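Local structure of putative polyphosphate kinase 2 (Pseudomonas aeruginosa PAO1, 3CZP) at residues L156-K159 and Q160-R164; E187-D190 and R191-Y195; D322-D325 and P326-H330. The protein transfers phosphate from inorganic polyphosphate to AMP to make ADP, and less efficiently to GMP, using magnesium as cofactor. All blocks are in the same frame, centred on the assembly; numbering follows the deposited sequence.

How the contacts relate
Contacts 1 and 2 belong to the N-terminal PPK2 region, which seems to be catalytically inactive. Contact 3 belongs to the C-terminal one, with its centre about 58 Å from that of contact 1 and 50 Å from that of contact 2. Contact 1 is a surface helix start held by side-chain capping. Contact 2 is a partly buried turn of the next helix, 186-203, with an apolar inner side. These two touch: Leu156 O lies 2.6 Å from Tyr189 OH, a probable hydrogen bond, and Lys158 NZ bridges to Asp190 OD1 at 2.7 Å. Contact 3 is a partly buried loop, built on a carboxylate gripped by an arginine, and it faces the second subunit.

Contact 1: residues L156-K159 and Q160-R164; sequences LSKK and QLKER
The Gln160 side chain reaches back alongside Ser157 and closes a capping box at the start of helix 158-163. Ser157 is the N-cap residue. Its backbone N donates to Gln160 OE1 at 2.9 Å, and the bond is nearly straight, 174° at the hydrogen. The donor is tilted 18° from the plane of the amide carbonyl. The reciprocal bond is weaker: Gln160 N reaches Ser157 OG at 3.3 Å. Ser157 OG can stand there because chi1 of 68° sets it between its own backbone N and carbonyl carbon. A further weak bond runs from this hydroxyl to Gln160 OE1, so the amide oxygen takes two donors from one residue. Gln160 NE2 turns to Glu214, which gives the amide a second hold. Helical bonding begins at once, with Leu161 N donating to Ser157 O at 2.7 Å. Leu156 is buried just before the cap. Its CB lies 4.0 Å from Gln160 CB, and its CD1 loosely meets Leu161 CD1 at 4.4 Å. This short helix follows strand 148-155 of the parallel sheet of the P-loop kinase-like fold. On the side facing helix 186-203, Lys158 and Lys162 run side by side, pointing the same way. Lys158 NZ makes a salt bridge with Asp190 and a hydrogen bond to Ser186 of the following helix. The Asp190 carboxylate probably offsets the like charge of Lys162 NZ, 4.1 Å from Lys158 NZ.

Contact 2: residues E187-D190 and R191-Y195; sequences EVYD and RFVHY
Val193 lays its CG1 methyl over one face of the Tyr189 ring, one helical turn earlier. The methyl sits 4.0 Å from the ring centroid and 23° off the ring normal, a CH-pi contact displaced toward the rim. Its nearest ring atom is Tyr189 CZ, at 3.7 Å from Val193 CG1. Tyr189 has CG anti to the backbone N (chi1 -179°), which swings the ring along the helix to meet this methyl. The other methyl, Val193 CG2, packs against the Tyr189 and Asp190 carbonyls. This is the tight side. Val193 also touches His155 of strand 148-155, and Phe192 sets its ring edge-to-face with Trp183. Val193 and Phe192 belong to helix 186-203, which packs beside the parallel sheet of the N-terminal PPK2 region. Regular i to i+4 bonds hold the turn: Phe192 N donates to Val188 O and Val193 N to Tyr189 O, both at 2.9 Å. The other side of the helix is looser. Arg191 N donates to Glu187 O at 2.9 Å, but the side chains do not pair, and Glu187 OE1 stays 5.4 Å from Arg191 NH2. The Arg191 aliphatic part passes the Glu187 carbonyl instead, with CG 3.3 Å from Glu187 O. Glu187 and His194 are exposed here. His194 N bonds to Asp190 O at 3.1 Å.

Contact 3: residues D322-D325 and P326-H330; sequences DALD and PRQYH
Asp325 and Arg327 form a two-nitrogen, side-on salt bridge. Arg327 NE donates to Asp325 OD1 at 3.0 Å, and Arg327 NH2 donates to Asp325 OD2 at 2.8 Å. Both bonds are almost straight. Each oxygen lies in the guanidinium plane and is met on its syn side, but more than 30° out of the carboxylate plane, because the two flat groups are turned 35° apart. A third bond fixes the carboxylate from the backbone: Arg327 N donates to the anti lone pair of Asp325 OD1 at 2.8 Å. OD1 thus takes two donors from one residue. These three bonds hold the Asp325 group against rotation and would favour its charged form. The CG of Asp325 stands anti to its backbone N (chi1 -178°), which carries the carboxylate forward over the following turn. The bond from Arg327 N to Asp325 OD1 makes an Asx turn (Asx-Pro turn), at the head of the short 3-10 segment 326-328. This segment lies in the loop between helix 313-321 and strand 330-333, an outermost strand of the parallel sheet in the C-terminal PPK2 region. Gln328 N returns to Asp325 O at 3.0 Å, closing the turn. The Gln328 side chain bonds in the opposite sense: its OE1 accepts from Asp325 N at 2.8 Å, in the amide carbonyl plane. Packing continues beyond this. Leu324 CB lies 3.4 Å from Gln328 OE1, the two side chains crossing at about a right angle. Leu324 CD1 meets Tyr329 CD2 at 4.1 Å, and both residues rest on Phe360 of the neighbouring strand. A water joins Leu324 O to Tyr329 OH, 2.8 Å from the hydroxyl. Towards the second subunit, Arg327 makes a cation-pi contact with Phe107 of that chain, while Pro326 and Tyr329 pack on its Asn64.

Contact 1: residues L156-K159 and Q160-R164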
loop_
_atom_site.group_PDB
_atom_site.type_symbol
_atom_site.label_atom_id
_atom_site.label_comp_id
_atom_site.label_asym_id
_atom_site.label_seq_id
_atom_site.Cartn_x
_atom_site.Cartn_y
_atom_site.Cartn_z
ATOM N N LEU A 156 22.537 25.421 -15.456
ATOM C CA LEU A 156 22.842 26.765 -15.899
ATOM C C LEU A 156 24.181 27.106 -15.322
ATOM O O LEU A 156 24.558 26.610 -14.267
ATOM C CB LEU A 156 21.806 27.787 -15.416
ATOM C CG LEU A 156 20.335 27.731 -15.862
ATOM C CD1 LEU A 156 19.502 28.732 -15.017
ATOM C CD2 LEU A 156 20.198 27.967 -17.372
ATOM N N SER A 157 24.916 27.947 -16.028
ATOM C CA SER A 157 26.131 28.519 -15.481
ATOM C C SER A 157 25.762 29.633 -14.531
ATOM O O SER A 157 24.637 30.119 -14.484
ATOM C CB SER A 157 27.096 29.012 -16.571
ATOM O OG SER A 157 26.556 30.121 -17.237
ATOM N N LYS A 158 26.764 30.035 -13.772
ATOM C CA LYS A 158 26.581 31.078 -12.784
ATOM C C LYS A 158 26.011 32.330 -13.427
ATOM O O LYS A 158 25.041 32.883 -12.925
ATOM C CB LYS A 158 27.904 31.363 -12.107
ATOM C CG LYS A 158 27.792 32.164 -10.837
ATOM C CD LYS A 158 29.110 32.149 -10.155
ATOM C CE LYS A 158 29.120 32.970 -8.849
ATOM N NZ LYS A 158 28.497 32.276 -7.689
ATOM N N LYS A 159 26.627 32.733 -14.547
ATOM C CA LYS A 159 26.230 33.881 -15.381
ATOM C C LYS A 159 24.808 33.751 -15.909
ATOM O O LYS A 159 24.067 34.729 -15.957
ATOM C CB LYS A 159 27.175 34.017 -16.587
ATOM C CG LYS A 159 28.203 35.103 -16.459
ATOM C CD LYS A 159 28.996 35.321 -17.769
ATOM C CE LYS A 159 30.447 35.785 -17.489
ATOM N NZ LYS A 159 30.555 36.585 -16.236
ATOM N N GLN A 160 24.447 32.534 -16.318
ATOM C CA GLN A 160 23.101 32.258 -16.848
ATOM C C GLN A 160 22.099 32.313 -15.697
ATOM O O GLN A 160 21.092 32.972 -15.804
ATOM C CB GLN A 160 23.048 30.893 -17.548
ATOM C CG GLN A 160 23.642 30.854 -18.984
ATOM C CD GLN A 160 23.855 29.429 -19.505
ATOM O OE1 GLN A 160 23.981 28.478 -18.741
ATOM N NE2 GLN A 160 23.886 29.290 -20.811
ATOM N N LEU A 161 22.390 31.640 -14.578
ATOM C CA LEU A 161 21.570 31.799 -13.357
ATOM C C LEU A 161 21.380 33.273 -12.978
ATOM O O LEU A 161 20.275 33.718 -12.734
ATOM C CB LEU A 161 22.181 31.039 -12.180
ATOM C CG LEU A 161 21.385 31.174 -10.873
ATOM C CD1 LEU A 161 20.076 30.393 -10.960
ATOM C CD2 LEU A 161 22.206 30.733 -9.674
ATOM N N LYS A 162 22.474 34.015 -12.932
ATOM C CA LYS A 162 22.449 35.441 -12.616
ATOM C C LYS A 162 21.363 36.235 -13.350
ATOM O O LYS A 162 20.684 37.078 -12.756
ATOM C CB LYS A 162 23.830 36.031 -12.919
ATOM C CG LYS A 162 24.976 35.536 -11.955
ATOM C CD LYS A 162 25.507 36.666 -11.032
ATOM C CE LYS A 162 26.739 36.234 -10.223
ATOM N NZ LYS A 162 26.382 35.521 -8.941
ATOM N N GLU A 163 21.190 35.966 -14.639
ATOM C CA GLU A 163 20.176 36.673 -15.449
ATOM C C GLU A 163 18.745 36.188 -15.118
ATOM O O GLU A 163 17.812 36.991 -15.059
ATOM C CB GLU A 163 20.442 36.506 -16.962
ATOM C CG GLU A 163 21.894 36.720 -17.452
ATOM C CD GLU A 163 22.290 38.196 -17.620
ATOM O OE1 GLU A 163 21.510 38.992 -18.208
ATOM O OE2 GLU A 163 23.409 38.561 -17.175
ATOM N N ARG A 164 18.591 34.880 -14.884
ATOM C CA ARG A 164 17.275 34.251 -14.687
ATOM C C ARG A 164 16.489 34.819 -13.495
ATOM O O ARG A 164 16.989 34.894 -12.368
ATOM C CB ARG A 164 17.420 32.738 -14.568
#

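Contact 2: residues E187-D190 and R191-Y195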
loop_
_atom_site.group_PDB
_atom_site.type_symbol
_atom_site.label_atom_id
_atom_site.label_comp_id
_atom_site.label_asym_id
_atom_site.label_seq_id
_atom_site.Cartn_x
_atom_site.Cartn_y
_atom_site.Cartn_z
ATOM N N GLU A 187 27.436 32.010 -3.116
ATOM C CA GLU A 187 27.977 30.812 -2.459
ATOM C C GLU A 187 27.096 29.575 -2.657
ATOM O O GLU A 187 27.626 28.474 -2.832
ATOM C CB GLU A 187 28.224 31.071 -0.949
ATOM C CG GLU A 187 27.100 31.883 -0.241
ATOM C CD GLU A 187 27.075 31.723 1.279
ATOM O OE1 GLU A 187 26.233 30.935 1.771
ATOM O OE2 GLU A 187 27.876 32.399 1.977
ATOM N N VAL A 188 25.768 29.750 -2.642
ATOM C CA VAL A 188 24.840 28.628 -2.841
ATOM C C VAL A 188 25.202 27.926 -4.146
ATOM O O VAL A 188 25.629 26.783 -4.093
ATOM C CB VAL A 188 23.346 29.055 -2.802
ATOM C CG1 VAL A 188 22.443 27.944 -3.254
ATOM C CG2 VAL A 188 22.960 29.502 -1.386
ATOM N N TYR A 189 25.113 28.620 -5.284
ATOM C CA TYR A 189 25.481 28.015 -6.603
ATOM C C TYR A 189 26.884 27.325 -6.594
ATOM O O TYR A 189 27.065 26.161 -6.975
ATOM C CB TYR A 189 25.418 29.099 -7.717
ATOM C CG TYR A 189 25.751 28.547 -9.088
ATOM C CD1 TYR A 189 24.760 28.046 -9.912
ATOM C CD2 TYR A 189 27.059 28.460 -9.533
ATOM C CE1 TYR A 189 25.069 27.475 -11.174
ATOM C CE2 TYR A 189 27.366 27.914 -10.774
ATOM C CZ TYR A 189 26.362 27.428 -11.585
ATOM O OH TYR A 189 26.671 26.872 -12.796
ATOM N N ASP A 190 27.887 28.069 -6.138
ATOM C CA ASP A 190 29.249 27.560 -6.146
ATOM C C ASP A 190 29.351 26.240 -5.382
ATOM O O ASP A 190 30.024 25.319 -5.835
ATOM C CB ASP A 190 30.217 28.596 -5.563
ATOM C CG ASP A 190 30.366 29.828 -6.459
ATOM O OD1 ASP A 190 29.741 29.897 -7.546
ATOM O OD2 ASP A 190 31.081 30.756 -6.048
ATOM N N ARG A 191 28.689 26.134 -4.248
ATOM C CA ARG A 191 28.804 24.912 -3.457
ATOM C C ARG A 191 27.978 23.804 -4.006
ATOM O O ARG A 191 28.412 22.660 -4.008
ATOM C CB ARG A 191 28.468 25.150 -1.975
ATOM C CG ARG A 191 29.401 26.157 -1.357
ATOM C CD ARG A 191 29.049 26.424 0.091
ATOM N NE ARG A 191 29.183 25.185 0.850
ATOM C CZ ARG A 191 28.505 24.876 1.948
ATOM N NH1 ARG A 191 28.721 23.701 2.566
ATOM N NH2 ARG A 191 27.604 25.744 2.413
ATOM N N PHE A 192 26.783 24.138 -4.493
ATOM C CA PHE A 192 25.920 23.178 -5.115
ATOM C C PHE A 192 26.599 22.452 -6.293
ATOM O O PHE A 192 26.472 21.204 -6.446
ATOM C CB PHE A 192 24.683 23.874 -5.633
ATOM C CG PHE A 192 23.551 22.947 -5.888
ATOM C CD1 PHE A 192 22.768 22.510 -4.835
ATOM C CD2 PHE A 192 23.288 22.482 -7.192
ATOM C CE1 PHE A 192 21.718 21.657 -5.068
ATOM C CE2 PHE A 192 22.249 21.642 -7.437
ATOM C CZ PHE A 192 21.441 21.222 -6.377
ATOM N N VAL A 193 27.283 23.230 -7.122
ATOM C CA VAL A 193 27.909 22.670 -8.303
ATOM C C VAL A 193 29.190 21.936 -7.927
ATOM O O VAL A 193 29.544 20.975 -8.585
ATOM C CB VAL A 193 28.154 23.685 -9.449
ATOM C CG1 VAL A 193 26.792 24.099 -10.143
ATOM C CG2 VAL A 193 28.987 24.870 -8.990
ATOM N N HIS A 194 29.886 22.380 -6.884
ATOM C CA HIS A 194 31.069 21.663 -6.338
ATOM C C HIS A 194 30.711 20.266 -5.864
ATOM O O HIS A 194 31.298 19.247 -6.269
ATOM C CB HIS A 194 31.716 22.501 -5.215
ATOM C CG HIS A 194 32.721 21.766 -4.393
ATOM N ND1 HIS A 194 34.019 21.567 -4.801
ATOM C CD2 HIS A 194 32.618 21.205 -3.162
ATOM C CE1 HIS A 194 34.675 20.908 -3.855
ATOM N NE2 HIS A 194 33.850 20.699 -2.839
ATOM N N TYR A 195 29.682 20.185 -5.039
ATOM C CA TYR A 195 29.207 18.882 -4.595
ATOM C C TYR A 195 28.505 18.085 -5.714
ATOM O O TYR A 195 28.661 16.856 -5.780
ATOM C CB TYR A 195 28.317 19.010 -3.348
ATOM C CG TYR A 195 29.100 19.445 -2.146
ATOM C CD1 TYR A 195 30.134 18.636 -1.648
ATOM C CD2 TYR A 195 28.832 20.658 -1.501
ATOM C CE1 TYR A 195 30.894 19.038 -0.538
ATOM C CE2 TYR A 195 29.586 21.053 -0.412
ATOM C CZ TYR A 195 30.581 20.239 0.067
ATOM O OH TYR A 195 31.304 20.622 1.126
#

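Contact 3: residues D322-D325 and P326-H330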
loop_
_atom_site.group_PDB
_atom_site.type_symbol
_atom_site.label_atom_id
_atom_site.label_comp_id
_atom_site.label_asym_id
_atom_site.label_seq_id
_atom_site.Cartn_x
_atom_site.Cartn_y
_atom_site.Cartn_z
ATOM N N ASP A 322 3.612 -14.627 23.164
ATOM C CA ASP A 322 2.984 -14.921 24.475
ATOM C C ASP A 322 3.422 -13.944 25.541
ATOM O O ASP A 322 2.687 -13.683 26.487
ATOM C CB ASP A 322 3.345 -16.345 24.928
ATOM C CG ASP A 322 2.454 -17.455 24.304
ATOM O OD1 ASP A 322 1.477 -17.179 23.569
ATOM O OD2 ASP A 322 2.728 -18.651 24.605
ATOM N N ALA A 323 4.641 -13.422 25.393
ATOM C CA ALA A 323 5.202 -12.409 26.264
ATOM C C ALA A 323 4.525 -11.022 26.146
ATOM O O ALA A 323 4.588 -10.221 27.065
ATOM C CB ALA A 323 6.726 -12.272 25.982
ATOM N N LEU A 324 3.882 -10.733 25.021
ATOM C CA LEU A 324 3.388 -9.383 24.755
ATOM C C LEU A 324 1.898 -9.283 24.419
ATOM O O LEU A 324 1.209 -10.279 24.240
ATOM C CB LEU A 324 4.191 -8.771 23.607
ATOM C CG LEU A 324 5.714 -8.827 23.626
ATOM C CD1 LEU A 324 6.224 -8.673 22.202
ATOM C CD2 LEU A 324 6.364 -7.834 24.575
ATOM N N ASP A 325 1.409 -8.053 24.337
ATOM C CA ASP A 325 0.051 -7.785 23.874
ATOM C C ASP A 325 0.083 -7.810 22.325
ATOM O O ASP A 325 1.085 -7.448 21.726
ATOM C CB ASP A 325 -0.423 -6.437 24.444
ATOM C CG ASP A 325 -1.853 -6.101 24.063
ATOM O OD1 ASP A 325 -2.129 -5.860 22.864
ATOM O OD2 ASP A 325 -2.705 -6.039 24.968
ATOM N N PRO A 326 -0.977 -8.307 21.671
ATOM C CA PRO A 326 -0.914 -8.317 20.198
ATOM C C PRO A 326 -0.848 -6.965 19.507
ATOM O O PRO A 326 -0.445 -6.901 18.386
ATOM C CB PRO A 326 -2.182 -9.090 19.791
ATOM C CG PRO A 326 -2.587 -9.784 20.977
ATOM C CD PRO A 326 -2.201 -8.955 22.147
ATOM N N ARG A 327 -1.266 -5.894 20.150
ATOM C CA ARG A 327 -1.070 -4.538 19.614
ATOM C C ARG A 327 0.389 -4.138 19.564
ATOM O O ARG A 327 0.716 -3.147 18.940
ATOM C CB ARG A 327 -1.864 -3.506 20.442
ATOM C CG ARG A 327 -3.382 -3.684 20.274
ATOM C CD ARG A 327 -4.169 -2.952 21.321
ATOM N NE ARG A 327 -4.086 -3.637 22.605
ATOM C CZ ARG A 327 -4.837 -3.343 23.663
ATOM N NH1 ARG A 327 -5.747 -2.375 23.584
ATOM N NH2 ARG A 327 -4.694 -4.022 24.804
ATOM N N GLN A 328 1.268 -4.928 20.171
ATOM C CA GLN A 328 2.697 -4.610 20.205
ATOM C C GLN A 328 3.559 -5.210 19.067
ATOM O O GLN A 328 4.760 -4.921 18.982
ATOM C CB GLN A 328 3.256 -5.033 21.558
ATOM C CG GLN A 328 2.746 -4.202 22.736
ATOM C CD GLN A 328 3.314 -4.708 24.070
ATOM O OE1 GLN A 328 2.938 -5.778 24.561
ATOM N NE2 GLN A 328 4.199 -3.931 24.665
ATOM N N TYR A 329 2.981 -6.069 18.229
ATOM C CA TYR A 329 3.752 -6.804 17.260
ATOM C C TYR A 329 2.916 -7.016 16.016
ATOM O O TYR A 329 1.699 -6.773 16.021
ATOM C CB TYR A 329 4.340 -8.118 17.834
ATOM C CG TYR A 329 3.292 -9.091 18.322
ATOM C CD1 TYR A 329 2.497 -9.789 17.409
ATOM C CD2 TYR A 329 3.072 -9.307 19.690
ATOM C CE1 TYR A 329 1.548 -10.660 17.818
ATOM C CE2 TYR A 329 2.085 -10.201 20.116
ATOM C CZ TYR A 329 1.344 -10.873 19.184
ATOM O OH TYR A 329 0.353 -11.730 19.538
ATOM N N HIS A 330 3.615 -7.408 14.940
ATOM C CA HIS A 330 3.033 -7.654 13.619
ATOM C C HIS A 330 3.811 -8.829 13.059
ATOM O O HIS A 330 5.021 -8.726 12.925
ATOM C CB HIS A 330 3.205 -6.417 12.751
ATOM C CG HIS A 330 2.760 -6.595 11.325
ATOM N ND1 HIS A 330 1.548 -7.173 10.982
ATOM C CD2 HIS A 330 3.337 -6.214 10.160
ATOM C CE1 HIS A 330 1.407 -7.148 9.669
ATOM N NE2 HIS A 330 2.481 -6.578 9.141
HETATM O O HOH W 1 0.022 -12.130 22.267
#